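Local coordinates for fibronectin type III domain-containing protein (Simiduia agarivorans, PDB 6P2K) that belongs to glycoside hydrolase family 74 and probably cleaves xyloglucan, as its relatives do, in a cleft between two beta-propellers, at residues A454-G458 against V459-V463; V406-E410 against N411-Q415. One frame throughout, in Å; residues are numbered along the deposited sequence.

Interaction 1. Residues A454-G458 against V459-V463; sequences ADAWG and VPTVV. With PE3 (3,6,9,12,15,18,21,24,27,30,33,36,39-tridecaoxahentetracontane-1,41-diol), chain V.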
loop_
_atom_site.group_PDB
_atom_site.type_symbol
_atom_site.label_atom_id
_atom_site.label_comp_id
_atom_site.label_asym_id
_atom_site.label_seq_id
_atom_site.Cartn_x
_atom_site.Cartn_y
_atom_site.Cartn_z
ATOM N N ALA B 454 -11.335 -21.414 -13.328
ATOM C CA ALA B 454 -10.775 -20.879 -14.560
ATOM C C ALA B 454 -9.331 -20.429 -14.328
ATOM O O ALA B 454 -8.727 -20.711 -13.286
ATOM C CB ALA B 454 -11.644 -19.731 -15.079
ATOM N N ASP B 455 -8.781 -19.703 -15.301
ATOM C CA ASP B 455 -7.377 -19.296 -15.281
ATOM C C ASP B 455 -7.273 -17.855 -15.768
ATOM O O ASP B 455 -7.516 -17.578 -16.946
ATOM C CB ASP B 455 -6.533 -20.224 -16.151
ATOM C CG ASP B 455 -5.180 -19.639 -16.479
ATOM O OD1 ASP B 455 -4.459 -19.273 -15.534
ATOM O OD2 ASP B 455 -4.841 -19.543 -17.678
ATOM N N ALA B 456 -6.897 -16.944 -14.871
ATOM C CA ALA B 456 -6.758 -15.523 -15.189
ATOM C C ALA B 456 -5.279 -15.146 -15.118
ATOM O O ALA B 456 -4.755 -14.858 -14.038
ATOM C CB ALA B 456 -7.596 -14.669 -14.241
ATOM N N TRP B 457 -4.620 -15.136 -16.276
ATOM C CA TRP B 457 -3.199 -14.799 -16.373
ATOM C C TRP B 457 -2.357 -15.669 -15.441
ATOM O O TRP B 457 -1.414 -15.198 -14.804
ATOM C CB TRP B 457 -2.949 -13.317 -16.076
ATOM C CG TRP B 457 -3.777 -12.337 -16.864
ATOM C CD1 TRP B 457 -4.558 -11.339 -16.353
ATOM C CD2 TRP B 457 -3.876 -12.229 -18.292
ATOM N NE1 TRP B 457 -5.145 -10.628 -17.369
ATOM C CE2 TRP B 457 -4.746 -11.155 -18.569
ATOM C CE3 TRP B 457 -3.321 -12.941 -19.362
ATOM C CZ2 TRP B 457 -5.075 -10.774 -19.870
ATOM C CZ3 TRP B 457 -3.650 -12.563 -20.655
ATOM C CH2 TRP B 457 -4.519 -11.487 -20.896
ATOM N N GLY B 458 -2.708 -16.949 -15.345
ATOM C CA GLY B 458 -1.960 -17.877 -14.528
ATOM C C GLY B 458 -2.450 -18.034 -13.103
ATOM O O GLY B 458 -1.941 -18.902 -12.383
ATOM N N VAL B 459 -3.413 -17.232 -12.668
ATOM C CA VAL B 459 -3.962 -17.314 -11.317
ATOM C C VAL B 459 -5.263 -18.107 -11.381
ATOM O O VAL B 459 -6.191 -17.690 -12.091
ATOM C CB VAL B 459 -4.200 -15.918 -10.716
ATOM C CG1 VAL B 459 -4.538 -16.021 -9.239
ATOM C CG2 VAL B 459 -2.978 -15.030 -10.918
ATOM N N PRO B 460 -5.381 -19.225 -10.665
ATOM C CA PRO B 460 -6.646 -19.967 -10.668
ATOM C C PRO B 460 -7.769 -19.113 -10.102
ATOM O O PRO B 460 -7.595 -18.404 -9.110
ATOM C CB PRO B 460 -6.351 -21.182 -9.781
ATOM C CG PRO B 460 -5.194 -20.767 -8.926
ATOM C CD PRO B 460 -4.383 -19.817 -9.759
ATOM N N THR B 461 -8.928 -19.180 -10.751
ATOM C CA THR B 461 -10.014 -18.247 -10.487
ATOM C C THR B 461 -11.336 -18.996 -10.479
ATOM O O THR B 461 -11.718 -19.597 -11.489
ATOM C CB THR B 461 -10.036 -17.135 -11.541
ATOM O OG1 THR B 461 -8.766 -16.472 -11.557
ATOM C CG2 THR B 461 -11.135 -16.124 -11.240
ATOM N N VAL B 462 -12.034 -18.951 -9.341
ATOM C CA VAL B 462 -13.371 -19.518 -9.256
ATOM C C VAL B 462 -14.313 -18.708 -10.135
ATOM O O VAL B 462 -14.257 -17.474 -10.155
ATOM C CB VAL B 462 -13.861 -19.521 -7.796
ATOM C CG1 VAL B 462 -14.987 -20.532 -7.606
ATOM C CG2 VAL B 462 -12.707 -19.783 -6.840
ATOM N N VAL B 463 -15.178 -19.398 -10.874
ATOM C CA VAL B 463 -16.284 -18.774 -11.590
ATOM C C VAL B 463 -17.578 -19.392 -11.081
ATOM O O VAL B 463 -17.624 -20.588 -10.772
ATOM C CB VAL B 463 -16.164 -18.936 -13.121
ATOM C CG1 VAL B 463 -14.897 -18.276 -13.621
ATOM C CG2 VAL B 463 -16.199 -20.411 -13.524
HETATM O O43 PE3 V . -3.203 -21.660 -12.624
HETATM C C42 PE3 V . -3.921 -22.535 -13.497
HETATM C C41 PE3 V . -5.316 -22.807 -12.930
HETATM O O40 PE3 V . -5.983 -23.693 -13.839
HETATM C C39 PE3 V . -7.297 -24.017 -13.371
HETATM C C38 PE3 V . -7.952 -24.954 -14.377
HETATM O O37 PE3 V . -7.171 -26.156 -14.509
#

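Interaction 2. Residues V406-E410 against N411-Q415; sequences VAVHE and NYVIQ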
loop_
_atom_site.group_PDB
_atom_site.type_symbol
_atom_site.label_atom_id
_atom_site.label_comp_id
_atom_site.label_asym_id
_atom_site.label_seq_id
_atom_site.Cartn_x
_atom_site.Cartn_y
_atom_site.Cartn_z
ATOM N N VAL B 406 -19.957 -28.470 -7.265
ATOM C CA VAL B 406 -18.756 -28.366 -6.444
ATOM C C VAL B 406 -17.573 -28.062 -7.351
ATOM O O VAL B 406 -17.545 -28.459 -8.518
ATOM C CB VAL B 406 -18.504 -29.656 -5.622
ATOM C CG1 VAL B 406 -18.266 -30.850 -6.544
ATOM C CG2 VAL B 406 -17.340 -29.479 -4.648
ATOM N N ALA B 407 -16.599 -27.331 -6.812
ATOM C CA ALA B 407 -15.334 -27.093 -7.491
ATOM C C ALA B 407 -14.220 -27.082 -6.453
ATOM O O ALA B 407 -14.418 -26.647 -5.316
ATOM C CB ALA B 407 -15.344 -25.777 -8.277
ATOM N N VAL B 408 -13.046 -27.566 -6.853
ATOM C CA VAL B 408 -11.913 -27.735 -5.950
ATOM C C VAL B 408 -10.659 -27.178 -6.611
ATOM O O VAL B 408 -10.416 -27.417 -7.798
ATOM C CB VAL B 408 -11.701 -29.217 -5.575
ATOM C CG1 VAL B 408 -10.443 -29.385 -4.733
ATOM C CG2 VAL B 408 -12.909 -29.770 -4.836
ATOM N N HIS B 409 -9.858 -26.441 -5.841
ATOM C CA HIS B 409 -8.491 -26.135 -6.258
ATOM C C HIS B 409 -7.602 -26.110 -5.025
ATOM O O HIS B 409 -7.751 -25.228 -4.177
ATOM C CB HIS B 409 -8.405 -24.813 -7.014
ATOM C CG HIS B 409 -7.088 -24.612 -7.692
ATOM N ND1 HIS B 409 -5.983 -24.117 -7.032
ATOM C CD2 HIS B 409 -6.682 -24.892 -8.953
ATOM C CE1 HIS B 409 -4.959 -24.076 -7.867
ATOM N NE2 HIS B 409 -5.356 -24.542 -9.038
ATOM N N GLU B 410 -6.675 -27.067 -4.937
ATOM C CA GLU B 410 -5.744 -27.199 -3.805
ATOM C C GLU B 410 -6.567 -27.290 -2.526
ATOM O O GLU B 410 -7.426 -28.186 -2.435
ATOM C CB GLU B 410 -4.720 -26.062 -3.849
ATOM C CG GLU B 410 -3.828 -26.071 -5.079
ATOM C CD GLU B 410 -2.853 -24.912 -5.101
ATOM O OE1 GLU B 410 -2.882 -24.091 -4.161
ATOM O OE2 GLU B 410 -2.065 -24.816 -6.065
ATOM N N ASN B 411 -6.358 -26.422 -1.534
ATOM C CA ASN B 411 -7.094 -26.462 -0.274
ATOM C C ASN B 411 -8.471 -25.818 -0.364
ATOM O O ASN B 411 -9.259 -25.950 0.579
ATOM C CB ASN B 411 -6.286 -25.764 0.822
ATOM C CG ASN B 411 -5.992 -24.314 0.482
ATOM O OD1 ASN B 411 -5.233 -24.029 -0.442
ATOM N ND2 ASN B 411 -6.606 -23.390 1.217
ATOM N N TYR B 412 -8.769 -25.123 -1.458
ATOM C CA TYR B 412 -10.027 -24.403 -1.613
ATOM C C TYR B 412 -11.100 -25.328 -2.174
ATOM O O TYR B 412 -10.859 -26.051 -3.145
ATOM C CB TYR B 412 -9.847 -23.199 -2.537
ATOM C CG TYR B 412 -11.129 -22.446 -2.809
ATOM C CD1 TYR B 412 -11.598 -21.489 -1.920
ATOM C CD2 TYR B 412 -11.870 -22.690 -3.960
ATOM C CE1 TYR B 412 -12.775 -20.798 -2.169
ATOM C CE2 TYR B 412 -13.044 -22.012 -4.213
ATOM C CZ TYR B 412 -13.493 -21.066 -3.313
ATOM O OH TYR B 412 -14.658 -20.377 -3.558
ATOM N N VAL B 413 -12.283 -25.295 -1.560
ATOM C CA VAL B 413 -13.459 -26.001 -2.049
ATOM C C VAL B 413 -14.638 -25.044 -1.981
ATOM O O VAL B 413 -14.768 -24.277 -1.020
ATOM C CB VAL B 413 -13.761 -27.278 -1.231
ATOM C CG1 VAL B 413 -14.939 -28.038 -1.841
ATOM C CG2 VAL B 413 -12.531 -28.173 -1.142
ATOM N N ILE B 414 -15.495 -25.079 -2.999
ATOM C CA ILE B 414 -16.746 -24.335 -2.972
ATOM C C ILE B 414 -17.890 -25.296 -3.258
ATOM O O ILE B 414 -17.814 -26.099 -4.195
ATOM C CB ILE B 414 -16.757 -23.160 -3.973
ATOM C CG1 ILE B 414 -18.125 -22.471 -3.960
ATOM C CG2 ILE B 414 -16.393 -23.626 -5.380
ATOM C CD1 ILE B 414 -18.126 -21.091 -4.581
ATOM N N GLN B 415 -18.926 -25.239 -2.424
ATOM C CA GLN B 415 -20.221 -25.839 -2.717
ATOM C C GLN B 415 -21.168 -24.738 -3.169
ATOM O O GLN B 415 -21.343 -23.742 -2.462
ATOM C CB GLN B 415 -20.821 -26.534 -1.493
ATOM C CG GLN B 415 -20.137 -27.786 -1.011
ATOM C CD GLN B 415 -20.913 -28.429 0.127
ATOM O OE1 GLN B 415 -22.117 -28.671 0.010
ATOM N NE2 GLN B 415 -20.235 -28.691 1.242
HETATM O O HOH W 1 -2.791 -23.234 -1.297
#

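Interaction 1. Residues A454-G458 against V459-V463
A454 and T461 form an antiparallel hydrogen-bonded pair, and A456 and V459 form the next such pair, beyond the non-hydrogen-bonded pair D455-P460. A454 N reaches T461 O at 2.6 Å in a nearly straight bond; T461 N returns to A454 O from well above the carbonyl plane. The short strand axes make an angle of 129° between their N-to-C directions, so the hairpin is strongly twisted at its end. A type I' turn from A456 to V459 closes it, with W457 and G458 at its corners: this is a two-residue beta hairpin at the tip of a propeller sheet. T461 OG1, set beside its backbone N (chi1 -57°), bonds to V459 O at 2.9 Å from the face opposite A456 N, so two donors grip that oxygen. A valine in place of T461 would probably leave V459 O with A456 N as its remaining donor within the hairpin. On the same side, A454 CB packs on V463 CG1 at 3.9 Å. On the other face, with P460, D455 OD1 accepts a weak bond from G458 N, while hydroxyl O43 of a polyethylene glycol fragment donates to G458 O at 3.0 Å. The rings of W457 and Y545 of a second subunit meet edge-to-face.

Interaction 2. Residues V406-E410 against N411-Q415
V413 meets two valines of the opposite strand on one face of an antiparallel beta hairpin, whose turn from H409 to Y412 is type II'. The short strand axes run at 172°, almost exactly antiparallel. V408 and V413, a non-hydrogen-bonded pair, lie side by side and point the same way, with V408 CG2 at 4.0 Å from V413 CG1. V406 approaches the same CG1 obliquely through its CG2, also at 4.0 Å; V413 CG1 is anti to its backbone N (chi1 -176°), which places this methyl where both neighbours reach it. The other face carries A407 and I414, joined by A407 CB and I414 CG2 at 3.8 Å. That contact sits over a hydrogen-bonded pair: I414 N points nearly straight at A407 O, 3.0 Å away, and A407 N lies in the plane of the I414 carbonyl. On this face I414 and A407 also pack on V451 of strand 447-456, so the apolar surface continues into the next sheet.

Nearer the turn, Y412 and H409 share that second face, and their polar ends find partners outside the hairpin. The Y412 hydroxyl bonds to E424, and its ring meets W426; H409 ND1 is hydrogen-bonded to H487 NE2. E410 takes the first corner of the turn with positive phi (56°), and its carboxylate lies close to E410 of a third subunit, which would probably favour a proton or counter-ion there. N411 ND2 is held by the backbone oxygens of W426 and H487, while N411 OD1 accepts from a water. That water spans the two corner residues, donating to N411 OD1 at 2.7 Å and to E410 OE1 at 3.0 Å.

Interaction 2 closes before interaction 1 opens, and their centres lie 13 Å apart. Each is the turn end of a hairpin from a different antiparallel sheet: strands 403-409 and 412-417 in one, strands 447-456 and 459-467 in the next, consistent with successive blades of a propeller. V462 CG2 lies 3.5 Å from Y412 CE2, V462 CG1 is 4.1 Å from I414 CG2, and P460 CG is 3.5 Å from H409 CE1, so one strand of interaction 1 touches both strands of interaction 2, a packing that probably joins neighbouring blades directly. A zinc ion lies about 8 Å from the A407 side chain, probably the one bound by D405 and D513.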